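Local structure of adenylate kinase (Cryptosporidium parvum Iowa II, 3BE4) at residues A[127-132]-A[166-171]; A[120-125]-A[175-180]; A[133-138]-A[153-158]. The protein probably catalyses reversible phosphate transfer between ATP and AMP, and is here bound to the bisubstrate analogue bis(adenosine)-5'-pentaphosphate, which spans both nucleotide sites. All blocks are in the same frame, centred on the assembly; numbering follows the deposited sequence. Where two conformers were deposited one is given.

Interaction 1: A[127-132]-A[166-171]. With AP5 (bis(adenosine)-5'-pentaphosphate), chain C.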
loop_
_atom_site.group_PDB
_atom_site.type_symbol
_atom_site.label_atom_id
_atom_site.label_comp_id
_atom_site.label_asym_id
_atom_site.label_seq_id
_atom_site.Cartn_x
_atom_site.Cartn_y
_atom_site.Cartn_z
ATOM N N GLU A 127 8.321 -11.660 9.961
ATOM C CA GLU A 127 7.568 -11.894 11.186
ATOM C C GLU A 127 6.256 -11.099 10.962
ATOM O O GLU A 127 5.150 -11.561 11.458
ATOM C CB GLU A 127 8.373 -11.194 12.295
ATOM C CG GLU A 127 7.553 -11.171 13.601
ATOM C CD GLU A 127 7.221 -12.520 14.218
ATOM O OE1 GLU A 127 7.811 -13.555 13.719
ATOM O OE2 GLU A 127 6.586 -12.397 15.328
ATOM N N ARG A 128 6.311 -9.955 10.322
ATOM C CA ARG A 128 4.991 -9.225 10.119
ATOM C C ARG A 128 4.034 -10.046 9.252
ATOM O O ARG A 128 2.829 -10.210 9.575
ATOM C CB ARG A 128 5.171 -7.868 9.389
ATOM C CG ARG A 128 6.141 -6.890 10.089
ATOM C CD ARG A 128 5.439 -6.443 11.403
ATOM N NE ARG A 128 6.269 -5.539 12.227
ATOM C CZ ARG A 128 6.371 -4.180 12.051
ATOM N NH1 ARG A 128 5.685 -3.528 11.125
ATOM N NH2 ARG A 128 7.177 -3.520 12.943
ATOM N N ILE A 129 4.521 -10.652 8.177
ATOM C CA ILE A 129 3.641 -11.383 7.211
ATOM C C ILE A 129 3.179 -12.684 7.884
ATOM O O ILE A 129 2.037 -13.082 7.755
ATOM C CB ILE A 129 4.479 -11.628 5.866
ATOM C CG1 ILE A 129 4.605 -10.325 5.134
ATOM C CG2 ILE A 129 3.649 -12.658 5.162
ATOM C CD1 ILE A 129 5.488 -10.438 3.877
ATOM N N SER A 130 4.060 -13.314 8.649
ATOM C CA SER A 130 3.726 -14.634 9.185
ATOM C C SER A 130 2.519 -14.577 10.139
ATOM O O SER A 130 1.751 -15.547 10.185
ATOM C CB SER A 130 4.934 -15.280 9.829
ATOM O OG SER A 130 5.137 -14.668 10.983
ATOM N N GLY A 131 2.289 -13.464 10.795
ATOM C CA GLY A 131 1.126 -13.335 11.700
ATOM C C GLY A 131 -0.086 -12.694 11.052
ATOM O O GLY A 131 -1.074 -12.519 11.783
ATOM N N ARG A 132 -0.060 -12.375 9.794
ATOM C CA ARG A 132 -1.109 -11.547 9.202
ATOM C C ARG A 132 -2.345 -12.304 8.938
ATOM O O ARG A 132 -2.354 -13.487 8.568
ATOM C CB ARG A 132 -0.550 -11.015 7.853
ATOM C CG ARG A 132 -1.465 -9.929 7.327
ATOM C CD ARG A 132 -1.710 -9.889 5.940
ATOM N NE ARG A 132 -0.710 -10.201 4.952
ATOM C CZ ARG A 132 -0.096 -9.279 4.276
ATOM N NH1 ARG A 132 -0.311 -7.973 4.526
ATOM N NH2 ARG A 132 0.736 -9.695 3.276
ATOM N N ASP A 166 -3.069 -15.782 -0.240
ATOM C CA ASP A 166 -2.337 -16.834 -0.936
ATOM C C ASP A 166 -0.983 -16.373 -1.310
ATOM O O ASP A 166 -0.150 -17.295 -1.548
ATOM C CB ASP A 166 -3.056 -17.266 -2.181
ATOM C CG ASP A 166 -4.307 -18.094 -1.896
ATOM O OD1 ASP A 166 -4.426 -19.262 -2.215
ATOM O OD2 ASP A 166 -5.349 -17.577 -1.367
ATOM N N ASP A 167 -0.675 -15.059 -1.348
ATOM C CA ASP A 167 0.696 -14.717 -1.699
ATOM C C ASP A 167 1.658 -14.697 -0.486
ATOM O O ASP A 167 2.845 -14.355 -0.619
ATOM C CB ASP A 167 0.734 -13.328 -2.416
ATOM C CG ASP A 167 0.210 -12.158 -1.595
ATOM O OD1 ASP A 167 -0.673 -12.370 -0.798
ATOM O OD2 ASP A 167 0.528 -10.959 -1.924
ATOM N N ASP A 168 1.094 -15.007 0.703
ATOM C CA ASP A 168 1.864 -15.064 1.904
ATOM C C ASP A 168 2.575 -16.436 2.100
ATOM O O ASP A 168 3.244 -16.653 3.137
ATOM C CB ASP A 168 1.011 -14.635 3.110
ATOM C CG ASP A 168 0.856 -13.082 3.114
ATOM O OD1 ASP A 168 1.535 -12.291 2.384
ATOM O OD2 ASP A 168 -0.089 -12.658 3.873
ATOM N N ASN A 169 2.870 -17.082 1.006
ATOM C CA ASN A 169 3.601 -18.359 1.109
ATOM C C ASN A 169 5.122 -18.012 1.013
ATOM O O ASN A 169 5.509 -16.921 0.519
ATOM C CB ASN A 169 3.168 -19.230 -0.065
ATOM C CG ASN A 169 3.538 -18.602 -1.454
ATOM O OD1 ASN A 169 4.726 -18.779 -2.022
ATOM N ND2 ASN A 169 2.587 -17.907 -2.079
ATOM N N ALA A 170 5.978 -18.932 1.499
ATOM C CA ALA A 170 7.394 -18.603 1.716
ATOM C C ALA A 170 8.084 -18.197 0.413
ATOM O O ALA A 170 8.822 -17.190 0.419
ATOM C CB ALA A 170 8.156 -19.856 2.285
ATOM N N GLU A 171 7.847 -18.915 -0.695
ATOM C CA GLU A 171 8.584 -18.549 -1.925
ATOM C C GLU A 171 8.146 -17.185 -2.454
ATOM O O GLU A 171 8.970 -16.341 -2.858
ATOM C CB GLU A 171 8.363 -19.566 -3.023
ATOM C CG GLU A 171 9.221 -19.341 -4.254
ATOM C CD GLU A 171 10.727 -19.025 -3.937
ATOM O OE1 GLU A 171 11.504 -19.880 -3.355
ATOM O OE2 GLU A 171 11.093 -17.858 -4.242
HETATM P PA AP5 C . -0.040 -5.708 -1.919
HETATM O O1A AP5 C . -1.438 -6.157 -1.463
HETATM O O2A AP5 C . 0.312 -4.295 -1.869
HETATM O O3A AP5 C . 1.059 -6.565 -1.130
HETATM P PB AP5 C . 2.558 -6.225 -0.727
HETATM O O1B AP5 C . 3.149 -5.274 -1.650
HETATM O O2B AP5 C . 3.239 -7.569 -0.437
HETATM O O3B AP5 C . 2.267 -5.433 0.727
HETATM P PG AP5 C . 1.322 -5.840 1.907
HETATM O O1G AP5 C . 1.611 -7.259 2.258
HETATM O O2G AP5 C . -0.041 -5.435 1.519
HETATM O O3G AP5 C . 1.976 -4.877 2.975
HETATM P PD AP5 C . 1.459 -3.576 3.814
HETATM O O1D AP5 C . 0.118 -3.224 3.330
HETATM O O2D AP5 C . 2.580 -2.622 3.777
HETATM O O3D AP5 C . 1.434 -4.146 5.309
HETATM P PE AP5 C . 0.165 -4.435 6.227
HETATM O O1E AP5 C . -0.695 -5.364 5.550
HETATM O O2E AP5 C . -0.445 -3.150 6.750
HETATM O O5F AP5 C . 0.272 -6.154 -3.421
HETATM C C5F AP5 C . -0.169 -7.492 -3.700
HETATM C C4F AP5 C . 0.642 -7.872 -5.008
HETATM O O4F AP5 C . -0.052 -7.297 -6.089
HETATM C C3F AP5 C . 2.048 -7.426 -5.142
HETATM O O3F AP5 C . 2.945 -8.297 -4.489
HETATM C C2F AP5 C . 2.144 -7.537 -6.678
HETATM O O2F AP5 C . 2.109 -8.952 -7.112
HETATM C C1F AP5 C . 0.849 -6.900 -7.147
HETATM N N9A AP5 C . 0.985 -5.471 -7.226
HETATM C C8A AP5 C . 0.333 -4.573 -6.335
HETATM N N7A AP5 C . 0.625 -3.324 -6.657
HETATM C C5A AP5 C . 1.440 -3.375 -7.806
HETATM C C6A AP5 C . 1.978 -2.374 -8.591
HETATM N N6A AP5 C . 2.002 -1.056 -8.363
HETATM N N1A AP5 C . 2.746 -2.852 -9.682
HETATM C C2A AP5 C . 2.789 -4.144 -9.923
HETATM N N3A AP5 C . 2.273 -5.155 -9.192
HETATM C C4A AP5 C . 1.485 -4.717 -8.105
HETATM O O5J AP5 C . 0.876 -5.056 7.482
HETATM C C5J AP5 C . 1.463 -6.447 7.406
HETATM C C4J AP5 C . 1.280 -7.027 8.825
HETATM O O4J AP5 C . 1.994 -6.327 9.862
HETATM C C3J AP5 C . -0.196 -7.168 9.205
HETATM O O3J AP5 C . -0.380 -8.369 9.923
HETATM C C2J AP5 C . -0.259 -6.020 10.163
HETATM O O2J AP5 C . -1.260 -6.233 11.149
HETATM C C1J AP5 C . 0.981 -5.942 10.940
HETATM N N9B AP5 C . 1.479 -4.680 11.393
HETATM C C8B AP5 C . 1.297 -3.438 10.787
HETATM N N7B AP5 C . 1.985 -2.524 11.495
HETATM C C5B AP5 C . 2.599 -3.159 12.548
HETATM C C6B AP5 C . 3.576 -2.754 13.511
HETATM N N6B AP5 C . 3.961 -1.479 13.564
HETATM N N1B AP5 C . 4.027 -3.685 14.396
HETATM C C2B AP5 C . 3.655 -5.031 14.254
HETATM N N3B AP5 C . 2.797 -5.496 13.296
HETATM C C4B AP5 C . 2.335 -4.577 12.370
HETATM O O HOH W 1 -1.981 -13.950 5.309
#
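Arg132 and Asp168 form a side-on bidentate salt bridge, and its geometry is close to planar. NE of Arg132 donates to Asp168 OD2 (2.8 Å, N-H...O angle 159°), while NH2 of Arg132 meets Asp168 OD1 at 2.9 Å, each oxygen using its syn lone pair. The guanidinium and carboxylate planes lie only 9° apart, so the pair fixes the rotation of the arginine head. The Arg132 chain bends at chi2 and again at chi3 (-37°), which brings its NE-NH2 side to the aspartate. Asp168 OD1 is also bridged to Arg176, so this one carboxylate serves two arginines and probably stabilises their charges beside the ligand. A water lies 2.7 Å from Asp168 OD2, with a weaker link to the Arg132 carbonyl.

The same guanidinium also bonds the ligand, NH2 being shared between Asp168 and AP5. NH2 of Arg132 donates to AP5 O1G at 2.8 Å and NH1 of Arg132 to that oxygen at 3.1 Å; the Arg132 side chain lies about 5 Å from a bound magnesium ion. Arg128 acts differently: its guanidinium lies over one face of an adenine, with AP5 N1B 3.3 Å above the guanidinium plane. Salt bridging to Glu124 and a hydrogen bond to the Ala202 carbonyl hold it there.

The remaining contact is van der Waals: the CG2 methyl of Ile129 lies 3.5 Å from Asp168 CG, behind the carboxylate.

In the fold, helix 122-130 ends here and passes through Gly131 into strand 132-134, while Asn169 N-caps helix 170-184 by accepting from Ala172 N. These two connections probably act as the base of the lid, as in other adenylate kinases, and Ile129 continues the packing onto Val173 and Arg176 of helix 170-184.

Interaction 2: A[120-125]-A[175-180]; sequences IDDSEI and VRLDVF. With AP5 (bis(adenosine)-5'-pentaphosphate), chain C.
Leu177 carries this contact, meeting Asp122 and Ile125 of helix 122-130, but along 175-180 the residue before it, Arg176, faces the ligand. Arg176 places two nitrogens on a single phosphate oxygen lying in its guanidinium plane: NE to AP5 O2B at 2.8 Å (133°) and NH2 to AP5 O2B at 2.6 Å (140°). NH2 of Arg176 also comes within 3.0 Å of AP5 O1G, so the head spans neighbouring phosphates.

The Leu177 side chain runs past those of Asp122 and Ile125, pointing the opposite way. Its CG stands beside its own backbone N (chi1 -78°), which sends the two methyls across to the facing helix. There Asp122 follows the N-cap Asp121, whose OD2 receives Glu124 N at 3.0 Å from above the carboxylate plane. CD2 of Leu177 lies 3.6 Å from Asp122 OD1 and 4.1 Å from Ile125 CG2, whereas CD1 of Leu177 is 4.1 Å from Asp122 CB. The Leu177-Asp122 approach is therefore van der Waals contact, and the polar need of Asp122 OD1 is met by His181 NE2. Leu177 also touches Ile126, extending the seam along helix 122-130.

Three residues on, Phe180 reaches Pro14 in the P-loop (GAPGSGKGT) after strand 7-12. Helix 170-184 thus packs on helix 122-130 through Leu177 and touches the nucleotide-binding loop of the parallel-sheet core through Phe180.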
loop_
_atom_site.group_PDB
_atom_site.type_symbol
_atom_site.label_atom_id
_atom_site.label_comp_id
_atom_site.label_asym_id
_atom_site.label_seq_id
_atom_site.Cartn_x
_atom_site.Cartn_y
_atom_site.Cartn_z
ATOM N N ILE A 120 12.319 -0.548 7.260
ATOM C CA ILE A 120 12.122 -1.810 8.088
ATOM C C ILE A 120 12.930 -2.850 7.397
ATOM O O ILE A 120 13.022 -2.855 6.174
ATOM C CB ILE A 120 10.632 -2.206 8.214
ATOM C CG1 ILE A 120 10.487 -3.524 8.994
ATOM C CG2 ILE A 120 10.020 -2.292 6.885
ATOM C CD1 ILE A 120 9.012 -3.800 9.436
ATOM N N ASP A 121 13.505 -3.773 8.187
ATOM C CA ASP A 121 14.369 -4.783 7.543
ATOM C C ASP A 121 13.661 -6.086 7.174
ATOM O O ASP A 121 12.570 -6.351 7.626
ATOM C CB ASP A 121 15.406 -5.172 8.574
ATOM C CG ASP A 121 14.762 -5.641 9.908
ATOM O OD1 ASP A 121 14.051 -4.785 10.608
ATOM O OD2 ASP A 121 14.813 -6.875 10.286
ATOM N N ASP A 122 14.258 -6.896 6.307
ATOM C CA ASP A 122 13.546 -8.065 5.780
ATOM C C ASP A 122 13.218 -9.113 6.831
ATOM O O ASP A 122 12.170 -9.761 6.740
ATOM C CB ASP A 122 14.410 -8.830 4.714
ATOM C CG ASP A 122 14.693 -8.020 3.486
ATOM O OD1 ASP A 122 14.129 -6.912 3.334
ATOM O OD2 ASP A 122 15.433 -8.549 2.599
ATOM N N SER A 123 14.083 -9.261 7.865
ATOM C CA SER A 123 13.750 -10.293 8.882
ATOM C C SER A 123 12.485 -9.881 9.651
ATOM O O SER A 123 11.666 -10.756 9.891
ATOM C CB SER A 123 14.883 -10.433 9.932
ATOM O OG SER A 123 15.989 -11.033 9.250
ATOM N N GLU A 124 12.348 -8.622 9.956
ATOM C CA GLU A 124 11.100 -8.260 10.683
ATOM C C GLU A 124 9.959 -8.391 9.728
ATOM O O GLU A 124 8.842 -8.750 10.149
ATOM C CB GLU A 124 11.161 -6.835 11.230
ATOM C CG GLU A 124 9.973 -6.667 12.185
ATOM C CD GLU A 124 10.093 -5.722 13.304
ATOM O OE1 GLU A 124 11.069 -5.032 13.491
ATOM O OE2 GLU A 124 9.033 -5.681 13.980
ATOM N N ILE A 125 10.129 -8.083 8.447
ATOM C CA ILE A 125 8.929 -8.256 7.506
ATOM C C ILE A 125 8.462 -9.709 7.532
ATOM O O ILE A 125 7.333 -9.952 7.382
ATOM C CB ILE A 125 9.404 -7.935 5.985
ATOM C CG1 ILE A 125 9.682 -6.395 5.973
ATOM C CG2 ILE A 125 8.517 -8.502 4.935
ATOM C CD1 ILE A 125 8.238 -5.655 6.123
ATOM N N VAL A 175 10.260 -13.675 -3.285
ATOM C CA VAL A 175 10.069 -12.883 -4.560
ATOM C C VAL A 175 9.720 -11.441 -4.264
ATOM O O VAL A 175 10.373 -10.535 -4.754
ATOM C CB VAL A 175 9.138 -13.544 -5.501
ATOM C CG1 VAL A 175 9.044 -12.756 -6.762
ATOM C CG2 VAL A 175 9.720 -14.923 -5.796
ATOM N N ARG A 176 8.687 -11.241 -3.393
ATOM C CA ARG A 176 8.242 -9.927 -3.099
ATOM C C ARG A 176 9.347 -9.033 -2.562
ATOM O O ARG A 176 9.499 -7.859 -2.980
ATOM C CB ARG A 176 7.044 -9.924 -2.043
ATOM C CG ARG A 176 5.735 -10.353 -2.721
ATOM C CD ARG A 176 4.833 -11.154 -1.791
ATOM N NE ARG A 176 4.219 -10.181 -0.855
ATOM C CZ ARG A 176 3.540 -10.618 0.225
ATOM N NH1 ARG A 176 3.463 -11.939 0.546
ATOM N NH2 ARG A 176 3.007 -9.705 1.098
ATOM N N LEU A 177 10.128 -9.570 -1.602
ATOM C CA LEU A 177 11.255 -8.816 -1.076
ATOM C C LEU A 177 12.325 -8.566 -2.192
ATOM O O LEU A 177 12.848 -7.446 -2.279
ATOM C CB LEU A 177 11.835 -9.547 0.097
ATOM C CG LEU A 177 10.931 -9.294 1.340
ATOM C CD1 LEU A 177 11.371 -10.283 2.438
ATOM C CD2 LEU A 177 11.078 -7.906 1.797
ATOM N N ASP A 178 12.618 -9.578 -2.980
ATOM C CA ASP A 178 13.701 -9.414 -3.975
ATOM C C ASP A 178 13.335 -8.326 -4.983
ATOM O O ASP A 178 14.147 -7.382 -5.313
ATOM C CB ASP A 178 13.872 -10.728 -4.694
ATOM C CG ASP A 178 15.128 -10.736 -5.555
ATOM O OD1 ASP A 178 16.155 -10.304 -5.036
ATOM O OD2 ASP A 178 15.053 -11.095 -6.769
ATOM N N VAL A 179 12.106 -8.416 -5.531
ATOM C CA VAL A 179 11.701 -7.402 -6.573
ATOM C C VAL A 179 11.551 -6.014 -5.916
ATOM O O VAL A 179 11.818 -4.962 -6.553
ATOM C CB VAL A 179 10.462 -7.828 -7.381
ATOM C CG1 VAL A 179 10.701 -9.259 -8.011
ATOM C CG2 VAL A 179 9.252 -8.036 -6.448
ATOM N N PHE A 180 11.089 -5.977 -4.643
ATOM C CA PHE A 180 11.102 -4.692 -3.936
ATOM C C PHE A 180 12.512 -4.041 -3.847
ATOM O O PHE A 180 12.662 -2.896 -4.264
ATOM C CB PHE A 180 10.618 -4.848 -2.497
ATOM C CG PHE A 180 10.885 -3.608 -1.684
ATOM C CD1 PHE A 180 10.057 -2.455 -1.832
ATOM C CD2 PHE A 180 11.906 -3.560 -0.758
ATOM C CE1 PHE A 180 10.325 -1.281 -1.135
ATOM C CE2 PHE A 180 12.086 -2.391 0.045
ATOM C CZ PHE A 180 11.361 -1.252 -0.234
HETATM P PA AP5 C . -0.040 -5.708 -1.919
HETATM O O1A AP5 C . -1.438 -6.157 -1.463
HETATM O O2A AP5 C . 0.312 -4.295 -1.869
HETATM O O3A AP5 C . 1.059 -6.565 -1.130
HETATM P PB AP5 C . 2.558 -6.225 -0.727
HETATM O O1B AP5 C . 3.149 -5.274 -1.650
HETATM O O2B AP5 C . 3.239 -7.569 -0.437
HETATM O O3B AP5 C . 2.267 -5.433 0.727
HETATM P PG AP5 C . 1.322 -5.840 1.907
HETATM O O1G AP5 C . 1.611 -7.259 2.258
HETATM O O2G AP5 C . -0.041 -5.435 1.519
HETATM O O3G AP5 C . 1.976 -4.877 2.975
HETATM P PD AP5 C . 1.459 -3.576 3.814
HETATM O O1D AP5 C . 0.118 -3.224 3.330
HETATM O O2D AP5 C . 2.580 -2.622 3.777
HETATM O O3D AP5 C . 1.434 -4.146 5.309
HETATM P PE AP5 C . 0.165 -4.435 6.227
HETATM O O1E AP5 C . -0.695 -5.364 5.550
HETATM O O2E AP5 C . -0.445 -3.150 6.750
HETATM O O5F AP5 C . 0.272 -6.154 -3.421
HETATM C C5F AP5 C . -0.169 -7.492 -3.700
HETATM C C4F AP5 C . 0.642 -7.872 -5.008
HETATM O O4F AP5 C . -0.052 -7.297 -6.089
HETATM C C3F AP5 C . 2.048 -7.426 -5.142
HETATM O O3F AP5 C . 2.945 -8.297 -4.489
HETATM C C2F AP5 C . 2.144 -7.537 -6.678
HETATM O O2F AP5 C . 2.109 -8.952 -7.112
HETATM C C1F AP5 C . 0.849 -6.900 -7.147
HETATM N N9A AP5 C . 0.985 -5.471 -7.226
HETATM C C8A AP5 C . 0.333 -4.573 -6.335
HETATM N N7A AP5 C . 0.625 -3.324 -6.657
HETATM C C5A AP5 C . 1.440 -3.375 -7.806
HETATM C C6A AP5 C . 1.978 -2.374 -8.591
HETATM N N6A AP5 C . 2.002 -1.056 -8.363
HETATM N N1A AP5 C . 2.746 -2.852 -9.682
HETATM C C2A AP5 C . 2.789 -4.144 -9.923
HETATM N N3A AP5 C . 2.273 -5.155 -9.192
HETATM C C4A AP5 C . 1.485 -4.717 -8.105
HETATM O O5J AP5 C . 0.876 -5.056 7.482
HETATM C C5J AP5 C . 1.463 -6.447 7.406
HETATM C C4J AP5 C . 1.280 -7.027 8.825
HETATM O O4J AP5 C . 1.994 -6.327 9.862
HETATM C C3J AP5 C . -0.196 -7.168 9.205
HETATM O O3J AP5 C . -0.380 -8.369 9.923
HETATM C C2J AP5 C . -0.259 -6.020 10.163
HETATM O O2J AP5 C . -1.260 -6.233 11.149
HETATM C C1J AP5 C . 0.981 -5.942 10.940
HETATM N N9B AP5 C . 1.479 -4.680 11.393
HETATM C C8B AP5 C . 1.297 -3.438 10.787
HETATM N N7B AP5 C . 1.985 -2.524 11.495
HETATM C C5B AP5 C . 2.599 -3.159 12.548
HETATM C C6B AP5 C . 3.576 -2.754 13.511
HETATM N N6B AP5 C . 3.961 -1.479 13.564
HETATM N N1B AP5 C . 4.027 -3.685 14.396
HETATM C C2B AP5 C . 3.655 -5.031 14.254
HETATM N N3B AP5 C . 2.797 -5.496 13.296
HETATM C C4B AP5 C . 2.335 -4.577 12.370
#

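Interaction 3: A[133-138]-A[153-158]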
loop_
_atom_site.group_PDB
_atom_site.type_symbol
_atom_site.label_atom_id
_atom_site.label_comp_id
_atom_site.label_asym_id
_atom_site.label_seq_id
_atom_site.Cartn_x
_atom_site.Cartn_y
_atom_site.Cartn_z
ATOM N N CYS A 133 -3.498 -11.703 9.175
ATOM C CA CYS A 133 -4.731 -12.202 8.472
ATOM C C CYS A 133 -5.614 -11.018 8.070
ATOM O O CYS A 133 -5.411 -9.856 8.579
ATOM C CB CYS A 133 -5.595 -13.039 9.405
ATOM S SG CYS A 133 -5.709 -12.546 11.016
ATOM N N THR A 134 -6.512 -11.280 7.128
ATOM C CA THR A 134 -7.100 -10.182 6.438
ATOM C C THR A 134 -8.617 -10.370 6.339
ATOM O O THR A 134 -9.086 -11.497 6.263
ATOM C CB THR A 134 -6.608 -10.160 5.021
ATOM O OG1 THR A 134 -5.131 -10.032 5.048
ATOM C CG2 THR A 134 -7.287 -8.981 4.232
ATOM N N HIS A 135 -9.385 -9.265 6.547
ATOM C CA HIS A 135 -10.805 -9.316 6.138
ATOM C C HIS A 135 -10.937 -9.068 4.625
ATOM O O HIS A 135 -10.685 -7.932 4.114
ATOM C CB HIS A 135 -11.484 -8.263 7.024
ATOM C CG HIS A 135 -12.942 -8.173 6.700
ATOM N ND1 HIS A 135 -13.537 -7.019 6.211
ATOM C CD2 HIS A 135 -13.885 -9.151 6.684
ATOM C CE1 HIS A 135 -14.831 -7.266 6.009
ATOM N NE2 HIS A 135 -15.084 -8.538 6.314
ATOM N N PRO A 136 -11.274 -10.119 3.821
ATOM C CA PRO A 136 -11.198 -9.963 2.355
ATOM C C PRO A 136 -12.090 -8.873 1.746
ATOM O O PRO A 136 -11.670 -8.235 0.819
ATOM C CB PRO A 136 -11.506 -11.382 1.807
ATOM C CG PRO A 136 -11.976 -12.191 3.000
ATOM C CD PRO A 136 -11.669 -11.485 4.245
ATOM N N ALA A 137 -13.250 -8.569 2.348
ATOM C CA ALA A 137 -14.179 -7.633 1.652
ATOM C C ALA A 137 -13.706 -6.214 1.784
ATOM O O ALA A 137 -13.985 -5.361 0.915
ATOM C CB ALA A 137 -15.571 -7.728 2.317
ATOM N N SER A 138 -13.006 -5.890 2.885
ATOM C CA SER A 138 -12.640 -4.478 3.193
ATOM C C SER A 138 -11.162 -4.296 3.045
ATOM O O SER A 138 -10.682 -3.164 2.808
ATOM C CB SER A 138 -12.931 -4.061 4.605
ATOM O OG SER A 138 -12.122 -4.785 5.551
ATOM N N GLY A 153 -10.662 -14.564 15.496
ATOM C CA GLY A 153 -10.978 -15.100 14.221
ATOM C C GLY A 153 -11.823 -14.248 13.298
ATOM O O GLY A 153 -12.140 -14.654 12.192
ATOM N N ILE A 154 -12.205 -13.043 13.803
ATOM C CA ILE A 154 -13.231 -12.283 13.001
ATOM C C ILE A 154 -12.937 -10.742 12.957
ATOM O O ILE A 154 -12.225 -10.207 13.814
ATOM C CB ILE A 154 -14.657 -12.459 13.558
ATOM C CG1 ILE A 154 -14.717 -12.074 15.033
ATOM C CG2 ILE A 154 -15.057 -13.932 13.369
ATOM C CD1 ILE A 154 -16.294 -12.032 15.470
ATOM N N ASP A 155 -13.434 -10.189 11.858
ATOM C CA ASP A 155 -13.281 -8.783 11.625
ATOM C C ASP A 155 -14.003 -7.940 12.694
ATOM O O ASP A 155 -15.192 -8.194 13.087
ATOM C CB ASP A 155 -13.766 -8.526 10.245
ATOM C CG ASP A 155 -13.672 -7.053 9.856
ATOM O OD1 ASP A 155 -12.587 -6.534 9.749
ATOM O OD2 ASP A 155 -14.762 -6.403 9.525
ATOM N N ASP A 156 -13.335 -6.875 13.122
ATOM C CA ASP A 156 -13.878 -5.989 14.175
ATOM C C ASP A 156 -15.150 -5.284 13.730
ATOM O O ASP A 156 -15.987 -4.977 14.582
ATOM C CB ASP A 156 -12.870 -4.867 14.431
ATOM C CG ASP A 156 -11.653 -5.320 15.207
ATOM O OD1 ASP A 156 -11.641 -6.447 15.748
ATOM O OD2 ASP A 156 -10.733 -4.481 15.434
ATOM N N VAL A 157 -15.260 -4.966 12.457
ATOM C CA VAL A 157 -16.380 -4.131 11.968
ATOM C C VAL A 157 -17.566 -5.033 11.611
ATOM O O VAL A 157 -18.720 -4.787 12.086
ATOM C CB VAL A 157 -15.996 -3.196 10.806
ATOM C CG1 VAL A 157 -17.271 -2.366 10.358
ATOM C CG2 VAL A 157 -14.882 -2.245 11.146
ATOM N N THR A 158 -17.323 -6.057 10.797
ATOM C CA THR A 158 -18.420 -6.966 10.251
ATOM C C THR A 158 -18.657 -8.284 10.978
ATOM O O THR A 158 -19.697 -8.926 10.760
ATOM C CB THR A 158 -18.183 -7.335 8.838
ATOM O OG1 THR A 158 -16.965 -8.158 8.802
ATOM C CG2 THR A 158 -17.945 -6.048 7.958
#
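His135 lays one face of its imidazole against the Asp155 carboxylate, the two planes being 8° apart. Asp155 OD2 stands 3.5 Å above the ring plane, over its centre, and Asp155 CG is 3.4 Å from His135 CG. The methylene joins in: CB of Asp155 is 3.9 Å from the His135 ring centroid, 27° off the normal, a CH-pi contact. With CG of His135 anti to the backbone N (chi1 179°), the ring projects from the chain towards the 153-158 loop.

At the ring edge, His135 ND1 and Ser138 OG are hydrogen-bonded at 2.7 Å, and NE2 has Glu160. Asp155 OD2 accepts from Thr158 N at 2.9 Å, an Asx motif, and from Thr158 OG1 at 2.9 Å; Arg140 and Tyr142 also bind this carboxylate.

This His-Ser-Asp-Thr set is consistent with the hydrogen-bonded network that zinc-free lids, as in the Escherichia coli enzyme, have in place of a cysteine-bound zinc. Chemically, a stack of flat groups joins the two loops without metal, each group held by bonds within its own loop and by neighbours; the carboxylates of Asp155 over the ring and Glu160 at NE2 would probably stabilise a protonated imidazole, partly offset by Arg140.

Interactions 1 and 2 share helices 122-130 and 170-184, have centres about 11 Å apart, and are physically joined. Asp168 OD1 of interaction 1 takes Arg176 NH1 of interaction 2 at 2.7 Å, and the Arg132 and Arg176 NH2 atoms lie 3.1 Å apart, both directed at the pentaphosphate. Interaction 3 follows interaction 1 directly in sequence, its centre about 17 Å away; the centres of interactions 2 and 3 are about 25 Å apart, their nearest atoms about 9 Å. The His135 side chain lies about 11 Å from AP5, so interaction 3 does not touch AP5 itself, although Tyr142, which binds Asp155, also hydrogen-bonds the ligand through its carbonyl.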